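Local structure of type II secretion system protein C (Vibrio cholerae, 2I4S) at residues A9-I14 / P47-S52; I53-G58 / H99-Q104. The protein is a type II secretion system component, represented by its PDZ domain, probably required to export cholera toxin through the outer membrane. One frame throughout, in Å; residues are numbered along the deposited sequence.

Interaction 1 of 2, residues A9-I14 / P47-S52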
ATOM      1  N   ALA A   9       2.048 -13.971  10.006  1.00 16.51           N
ATOM      2  CA  ALA A   9       0.673 -14.346  10.313  1.00 17.70           C
ATOM      3  C   ALA A   9      -0.309 -13.330   9.718  1.00 16.45           C
ATOM      4  O   ALA A   9      -1.377 -13.709   9.233  1.00 14.78           O
ATOM      5  CB  ALA A   9       0.469 -14.465  11.797  1.00 17.43           C
ATOM      6  N   ILE A  10       0.054 -12.050   9.743  1.00 13.38           N
ATOM      7  CA  ILE A  10      -0.694 -11.048   8.958  1.00 14.08           C
ATOM      8  C   ILE A  10      -0.714 -11.352   7.446  1.00 15.92           C
ATOM      9  O   ILE A  10      -1.771 -11.326   6.814  1.00 14.43           O
ATOM     10  CB  ILE A  10      -0.175  -9.608   9.207  1.00 13.88           C
ATOM     11  CG1 ILE A  10      -0.338  -9.223  10.684  1.00 15.17           C
ATOM     12  CG2 ILE A  10      -0.893  -8.633   8.289  1.00 16.17           C
ATOM     13  CD1 ILE A  10       0.701  -8.208  11.204  1.00 19.30           C
ATOM     14  N   ARG A  11       0.446 -11.655   6.872  1.00 14.41           N
ATOM     15  CA  ARG A  11       0.541 -11.951   5.452  1.00 17.82           C
ATOM     16  C   ARG A  11      -0.357 -13.099   5.077  1.00 18.99           C
ATOM     17  O   ARG A  11      -0.963 -13.076   4.011  1.00 19.36           O
ATOM     18  CB  ARG A  11       1.972 -12.296   5.041  1.00 18.46           C
ATOM     19  CG  ARG A  11       2.917 -11.130   5.102  1.00 26.44           C
ATOM     20  CD  ARG A  11       3.980 -11.242   4.037  1.00 34.46           C
ATOM     21  NE  ARG A  11       5.128 -12.028   4.474  1.00 39.99           N
ATOM     22  CZ  ARG A  11       5.391 -13.273   4.073  1.00 42.09           C
ATOM     23  NH1 ARG A  11       6.475 -13.895   4.522  1.00 40.16           N
ATOM     24  NH2 ARG A  11       4.581 -13.897   3.224  1.00 38.57           N
ATOM     25  N   GLU A  12      -0.397 -14.121   5.935  1.00 16.51           N
ATOM     26  CA  GLU A  12      -1.204 -15.314   5.680  1.00 20.20           C
ATOM     27  C   GLU A  12      -2.687 -14.977   5.632  1.00 16.22           C
ATOM     28  O   GLU A  12      -3.443 -15.508   4.795  1.00 15.97           O
ATOM     29  CB  GLU A  12      -0.927 -16.377   6.749  1.00 22.69           C
ATOM     30  CG  GLU A  12       0.549 -16.736   6.840  1.00 34.18           C
ATOM     31  CD  GLU A  12       0.806 -18.041   7.549  1.00 42.74           C
ATOM     32  OE1 GLU A  12       0.012 -18.392   8.458  1.00 47.44           O
ATOM     33  OE2 GLU A  12       1.810 -18.712   7.195  1.00 41.01           O
ATOM     34  N   ALA A  13      -3.105 -14.118   6.548  1.00 17.48           N
ATOM     35  CA  ALA A  13      -4.476 -13.635   6.579  1.00 19.66           C
ATOM     36  C   ALA A  13      -4.790 -12.758   5.352  1.00 20.53           C
ATOM     37  O   ALA A  13      -5.888 -12.824   4.800  1.00 23.39           O
ATOM     38  CB  ALA A  13      -4.729 -12.875   7.868  1.00 20.28           C
ATOM     39  N   ILE A  14      -3.835 -11.939   4.930  1.00 18.26           N
ATOM     40  CA  ILE A  14      -4.027 -11.144   3.719  1.00 19.70           C
ATOM     41  C   ILE A  14      -4.163 -12.068   2.510  1.00 20.30           C
ATOM     42  O   ILE A  14      -5.039 -11.872   1.677  1.00 20.76           O
ATOM     43  CB  ILE A  14      -2.896 -10.114   3.507  1.00 16.51           C
ATOM     44  CG1 ILE A  14      -2.977  -9.066   4.622  1.00 14.02           C
ATOM     45  CG2 ILE A  14      -3.050  -9.415   2.144  1.00  9.55           C
ATOM     46  CD1 ILE A  14      -1.736  -8.229   4.825  1.00 10.62           C
ATOM     47  N   PRO A  47       1.393  -1.350  12.971  1.00 24.19           N
ATOM     48  CA  PRO A  47       2.392  -0.697  12.105  1.00 19.08           C
ATOM     49  C   PRO A  47       3.520  -1.605  11.645  1.00 20.31           C
ATOM     50  O   PRO A  47       4.241  -1.242  10.700  1.00 16.39           O
ATOM     51  CB  PRO A  47       2.969   0.416  12.989  1.00 20.78           C
ATOM     52  CG  PRO A  47       1.944   0.601  14.102  1.00 25.94           C
ATOM     53  CD  PRO A  47       1.320  -0.737  14.312  1.00 23.07           C
ATOM     54  N   VAL A  48       3.691  -2.756  12.311  1.00 20.38           N
ATOM     55  CA  VAL A  48       4.709  -3.742  11.925  1.00 13.01           C
ATOM     56  C   VAL A  48       4.649  -4.166  10.433  1.00 14.95           C
ATOM     57  O   VAL A  48       5.683  -4.374   9.770  1.00 12.45           O
ATOM     58  CB  VAL A  48       4.648  -4.996  12.871  1.00 17.10           C
ATOM     59  CG1 VAL A  48       3.517  -5.941  12.460  1.00 16.85           C
ATOM     60  CG2 VAL A  48       5.952  -5.752  12.883  1.00 19.19           C
ATOM     61  N   LEU A  49       3.445  -4.323   9.897  1.00 16.65           N
ATOM     62  CA  LEU A  49       3.325  -4.682   8.482  1.00 17.47           C
ATOM     63  C   LEU A  49       3.804  -3.514   7.598  1.00 18.53           C
ATOM     64  O   LEU A  49       4.743  -3.680   6.819  1.00 19.06           O
ATOM     65  CB  LEU A  49       1.899  -5.138   8.125  1.00 18.10           C
ATOM     66  CG  LEU A  49       1.796  -5.734   6.710  1.00 21.81           C
ATOM     67  CD1 LEU A  49       2.307  -7.168   6.668  1.00 14.01           C
ATOM     68  CD2 LEU A  49       0.401  -5.668   6.192  1.00 24.00           C
ATOM     69  N   PHE A  50       3.184  -2.338   7.739  1.00 16.20           N
ATOM     70  CA  PHE A  50       3.648  -1.134   7.051  1.00 16.52           C
ATOM     71  C   PHE A  50       5.203  -1.040   7.114  1.00 20.02           C
ATOM     72  O   PHE A  50       5.871  -0.976   6.065  1.00 18.02           O
ATOM     73  CB  PHE A  50       2.921   0.090   7.636  1.00 12.05           C
ATOM     74  CG  PHE A  50       3.408   1.446   7.135  1.00 14.89           C
ATOM     75  CD1 PHE A  50       2.665   2.162   6.210  1.00 12.17           C
ATOM     76  CD2 PHE A  50       4.556   2.029   7.657  1.00 11.03           C
ATOM     77  CE1 PHE A  50       3.090   3.421   5.780  1.00 14.41           C
ATOM     78  CE2 PHE A  50       5.000   3.268   7.228  1.00 15.29           C
ATOM     79  CZ  PHE A  50       4.259   3.974   6.291  1.00 11.11           C
ATOM     80  N   GLU A  51       5.779  -1.062   8.326  1.00 16.21           N
ATOM     81  CA  GLU A  51       7.246  -1.144   8.486  1.00 21.21           C
ATOM     82  C   GLU A  51       7.928  -2.278   7.681  1.00 19.04           C
ATOM     83  O   GLU A  51       8.910  -2.044   6.962  1.00 19.84           O
ATOM     84  CB  GLU A  51       7.645  -1.220   9.968  1.00 19.86           C
ATOM     85  CG  GLU A  51       7.250   0.001  10.772  1.00 29.29           C
ATOM     86  CD  GLU A  51       7.306  -0.216  12.295  1.00 32.61           C
ATOM     87  OE1 GLU A  51       7.297  -1.386  12.761  1.00 38.33           O
ATOM     88  OE2 GLU A  51       7.349   0.800  13.021  1.00 35.06           O
ATOM     89  N   SER A  52       7.396  -3.490   7.757  1.00 15.89           N
ATOM     90  CA  SER A  52       8.030  -4.630   7.090  1.00 17.72           C
ATOM     91  C   SER A  52       8.130  -4.501   5.554  1.00 18.65           C
ATOM     92  O   SER A  52       9.096  -4.969   4.947  1.00 19.24           O
ATOM     93  CB  SER A  52       7.308  -5.947   7.449  1.00 16.68           C
ATOM     94  OG  SER A  52       6.038  -6.055   6.805  1.00 17.33           O
TER
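Leu49 pushes its forked end against Ile10 and Ile14, two isoleucines one turn apart on helix 2-16, and this apolar packing carries the contact. With CG anti to the backbone N (chi1 -171°), Leu49 sends both methyls across to the other helix. Its CD2 meets CD1 of Ile14 tip to tip at 3.6 Å. The approach to Ile10 is oblique: the branch methyl CG2 of Ile10 lies 3.9 Å from Leu49 CD2 and as near to CD1, so it touches both prongs of the fork. The other limb of Ile10 serves Val48, with CD1 3.8 Å from Val48 CG1. At the border, Arg11 adds its aliphatic part, CG lying 4.3 Å from Leu49 CD1.

No hydrogen bond joins the two segments; the polar groups bond within their own helices, apart from a weak hydrogen bond from Arg11 NH2 to Gln104 O on strand 97-104. Ser52 OG donates to Leu49 O (2.7 Å), in the carbonyl plane and on a lone pair. The guanidinium of Arg11 forms a salt bridge with Asp8 through NH1.

The helix segments run nearly perpendicular, at 91°, with axes 11.3 Å apart, a gap bridged by side chains. Tyr24 of helix 21-24 touches both Ile10 and Leu49, Ile21 and Phe105 pack on Ile14, and Phe50 turns to Val41 and Pro43 of strand 35-43.

Interaction 2 of 2, residues I53-G58 / H99-Q104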
ATOM      1  N   ILE A  53       7.128  -3.876   4.944  1.00 16.45           N
ATOM      2  CA  ILE A  53       7.053  -3.691   3.492  1.00 15.89           C
ATOM      3  C   ILE A  53       8.156  -2.761   2.998  1.00 17.56           C
ATOM      4  O   ILE A  53       8.551  -2.827   1.835  1.00 23.86           O
ATOM      5  CB  ILE A  53       5.665  -3.101   3.069  1.00 15.09           C
ATOM      6  CG1 ILE A  53       4.538  -4.098   3.334  1.00 17.03           C
ATOM      7  CG2 ILE A  53       5.642  -2.698   1.597  1.00 15.29           C
ATOM      8  CD1 ILE A  53       3.135  -3.491   3.219  1.00 15.31           C
ATOM      9  N   GLY A  54       8.661  -1.919   3.894  1.00 18.47           N
ATOM     10  CA  GLY A  54       9.685  -0.921   3.575  1.00 19.51           C
ATOM     11  C   GLY A  54       9.108   0.482   3.484  1.00 17.75           C
ATOM     12  O   GLY A  54       9.766   1.401   3.019  1.00 15.12           O
ATOM     13  N   LEU A  55       7.863   0.649   3.928  1.00 16.18           N
ATOM     14  CA  LEU A  55       7.226   1.946   3.850  1.00 15.01           C
ATOM     15  C   LEU A  55       7.673   2.808   5.009  1.00 17.85           C
ATOM     16  O   LEU A  55       7.999   2.292   6.084  1.00 13.81           O
ATOM     17  CB  LEU A  55       5.703   1.787   3.836  1.00 12.96           C
ATOM     18  CG  LEU A  55       5.187   1.087   2.568  1.00 10.89           C
ATOM     19  CD1 LEU A  55       3.868   0.449   2.819  1.00 10.29           C
ATOM     20  CD2 LEU A  55       5.121   2.061   1.371  1.00  9.81           C
ATOM     21  N   GLN A  56       7.698   4.124   4.802  1.00 15.63           N
ATOM     22  CA  GLN A  56       7.984   5.058   5.899  1.00 16.18           C
ATOM     23  C   GLN A  56       6.912   6.103   5.994  1.00 14.29           C
ATOM     24  O   GLN A  56       6.206   6.354   5.010  1.00 14.39           O
ATOM     25  CB  GLN A  56       9.320   5.759   5.667  1.00 15.79           C
ATOM     26  CG  GLN A  56      10.492   4.803   5.595  1.00 12.82           C
ATOM     27  CD  GLN A  56      11.788   5.525   5.363  1.00 16.59           C
ATOM     28  OE1 GLN A  56      11.851   6.749   5.443  1.00 18.78           O
ATOM     29  NE2 GLN A  56      12.828   4.774   5.056  1.00 25.13           N
ATOM     30  N   ASP A  57       6.800   6.744   7.154  1.00 16.24           N
ATOM     31  CA  ASP A  57       5.827   7.839   7.335  1.00 18.16           C
ATOM     32  C   ASP A  57       6.140   8.969   6.388  1.00 17.72           C
ATOM     33  O   ASP A  57       7.309   9.348   6.213  1.00 18.37           O
ATOM     34  CB  ASP A  57       5.817   8.349   8.787  1.00 19.32           C
ATOM     35  CG  ASP A  57       5.395   7.264   9.766  1.00 26.22           C
ATOM     36  OD1 ASP A  57       4.181   7.103   9.991  1.00 29.79           O
ATOM     37  OD2 ASP A  57       6.281   6.551  10.283  1.00 35.76           O
ATOM     38  N   GLY A  58       5.096   9.497   5.760  1.00 16.04           N
ATOM     39  CA  GLY A  58       5.270  10.536   4.739  1.00 15.77           C
ATOM     40  C   GLY A  58       5.363  10.031   3.291  1.00 14.50           C
ATOM     41  O   GLY A  58       5.331  10.836   2.370  1.00 13.52           O
ATOM     42  N   HIS A  99      10.893   5.000  -4.819  1.00  9.77           N
ATOM     43  CA  HIS A  99      11.352   3.684  -4.419  1.00  9.44           C
ATOM     44  C   HIS A  99      10.272   2.680  -4.757  1.00 11.33           C
ATOM     45  O   HIS A  99       9.068   2.994  -4.655  1.00  9.28           O
ATOM     46  CB  HIS A  99      11.585   3.640  -2.906  1.00 11.52           C
ATOM     47  CG  HIS A  99      12.584   4.643  -2.421  1.00 15.27           C
ATOM     48  ND1 HIS A  99      13.898   4.325  -2.180  1.00 15.46           N
ATOM     49  CD2 HIS A  99      12.458   5.960  -2.136  1.00 15.24           C
ATOM     50  CE1 HIS A  99      14.538   5.396  -1.743  1.00 20.39           C
ATOM     51  NE2 HIS A  99      13.687   6.407  -1.719  1.00 14.12           N
ATOM     52  N   ASP A 100      10.701   1.504  -5.221  1.00 10.48           N
ATOM     53  CA  ASP A 100       9.798   0.375  -5.422  1.00 13.16           C
ATOM     54  C   ASP A 100       9.907  -0.525  -4.196  1.00 14.95           C
ATOM     55  O   ASP A 100      11.009  -0.892  -3.794  1.00 14.30           O
ATOM     56  CB  ASP A 100      10.134  -0.423  -6.693  1.00 16.85           C
ATOM     57  CG  ASP A 100       9.907   0.377  -7.979  1.00 21.63           C
ATOM     58  OD1 ASP A 100       9.125   1.353  -7.973  1.00 16.24           O
ATOM     59  OD2 ASP A 100      10.520   0.018  -9.010  1.00 23.23           O
ATOM     60  N   VAL A 101       8.764  -0.817  -3.577  1.00 12.80           N
ATOM     61  CA  VAL A 101       8.678  -1.753  -2.462  1.00 11.28           C
ATOM     62  C   VAL A 101       7.638  -2.829  -2.796  1.00 13.84           C
ATOM     63  O   VAL A 101       6.822  -2.660  -3.698  1.00 12.05           O
ATOM     64  CB  VAL A 101       8.328  -1.068  -1.119  1.00 11.26           C
ATOM     65  CG1 VAL A 101       9.414  -0.046  -0.715  1.00 12.72           C
ATOM     66  CG2 VAL A 101       6.944  -0.411  -1.166  1.00 13.34           C
ATOM     67  N   TYR A 102       7.640  -3.904  -2.022  1.00 16.12           N
ATOM     68  CA  TYR A 102       7.046  -5.148  -2.456  1.00 19.66           C
ATOM     69  C   TYR A 102       6.691  -6.012  -1.268  1.00 18.63           C
ATOM     70  O   TYR A 102       7.480  -6.149  -0.327  1.00 18.70           O
ATOM     71  CB  TYR A 102       8.040  -5.909  -3.368  1.00 23.57           C
ATOM     72  CG  TYR A 102       7.554  -7.278  -3.764  1.00 29.60           C
ATOM     73  CD1 TYR A 102       6.540  -7.424  -4.709  1.00 34.09           C
ATOM     74  CD2 TYR A 102       8.086  -8.430  -3.190  1.00 31.96           C
ATOM     75  CE1 TYR A 102       6.069  -8.677  -5.074  1.00 30.77           C
ATOM     76  CE2 TYR A 102       7.616  -9.690  -3.555  1.00 34.28           C
ATOM     77  CZ  TYR A 102       6.612  -9.804  -4.504  1.00 31.22           C
ATOM     78  OH  TYR A 102       6.119 -11.037  -4.875  1.00 29.50           O
ATOM     79  N   ILE A 103       5.490  -6.583  -1.295  1.00 17.18           N
ATOM     80  CA  ILE A 103       5.167  -7.663  -0.384  1.00 16.97           C
ATOM     81  C   ILE A 103       4.375  -8.759  -1.115  1.00 18.10           C
ATOM     82  O   ILE A 103       3.386  -8.482  -1.793  1.00 13.41           O
ATOM     83  CB  ILE A 103       4.413  -7.158   0.860  1.00 15.19           C
ATOM     84  CG1 ILE A 103       4.035  -8.325   1.790  1.00 16.45           C
ATOM     85  CG2 ILE A 103       3.201  -6.356   0.445  1.00 18.17           C
ATOM     86  CD1 ILE A 103       3.420  -7.845   3.174  1.00 18.28           C
ATOM     87  N   GLN A 104       4.841  -9.990  -0.986  1.00 17.08           N
ATOM     88  CA  GLN A 104       4.142 -11.153  -1.513  1.00 21.73           C
ATOM     89  C   GLN A 104       3.275 -11.669  -0.390  1.00 19.88           C
ATOM     90  O   GLN A 104       3.756 -11.843   0.715  1.00 20.33           O
ATOM     91  CB  GLN A 104       5.159 -12.236  -1.942  1.00 22.04           C
ATOM     92  CG  GLN A 104       4.556 -13.380  -2.801  1.00 28.68           C
ATOM     93  CD  GLN A 104       5.445 -14.641  -2.882  1.00 29.93           C
ATOM     94  OE1 GLN A 104       6.641 -14.611  -2.576  1.00 34.19           O
ATOM     95  NE2 GLN A 104       4.842 -15.757  -3.285  1.00 32.09           N
TER
HETATM   96  O   HOH W   1      10.033  -3.952  -0.102  1.00 21.09           O
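Ile53 O accepts a 2.7 Å hydrogen bond from a water that in turn accepts one from Tyr102 N (3.1 Å), so a single water links the end of helix 48-53 to the backbone of strand 97-104 in this PDZ domain. No direct hydrogen bond spans the segments. The helix stops in a Schellman motif, with Gly54 at positive phi (104°) and Gly54 O 4.0 Å from Val101 CG1.

Apart from the water bridge the contact is apolar. Ile53 and Val101 cross at about a right angle, their CG2 methyls 3.8 Å apart, while Ile53 CG1 lies over Ile103, 3.9 Å from its CG2 and equally near its CD1. In Ile103, CG1 stands anti to the backbone N (chi1 178°) and the chain extends on to CD1, which sets one limb beside Ile53, while CG2 takes the place between N and the carbonyl carbon. Leu55 continues toward Leu90 and Val92 on the next strand, 87-94, whose backbone pairs with Val101 and Ile103. Leu55 CD2 reaches Val101 CG2 at 4.0 Å, giving that valine methyl contacts with both Ile53 and Leu55.

In the fold
Helix 48-53 and its exit tie the two contacts together: interaction 1 sets its flank against helix 2-16, and interaction 2 begins at its last residue and fastens the following loop to strand 97-104. Their centres are about 12 Å apart, and Ile103 touches Leu49 as well as Ile53. Arg11 joins them too, laying CD 3.5 Å from Ile103 CD1. Interaction 1 is buried, helix on helix, and purely apolar between its segments. Interaction 2 is only partly buried, with isoleucine and leucine inside and a water bridge near its exposed rim, where the end of a helix meets strand backbone.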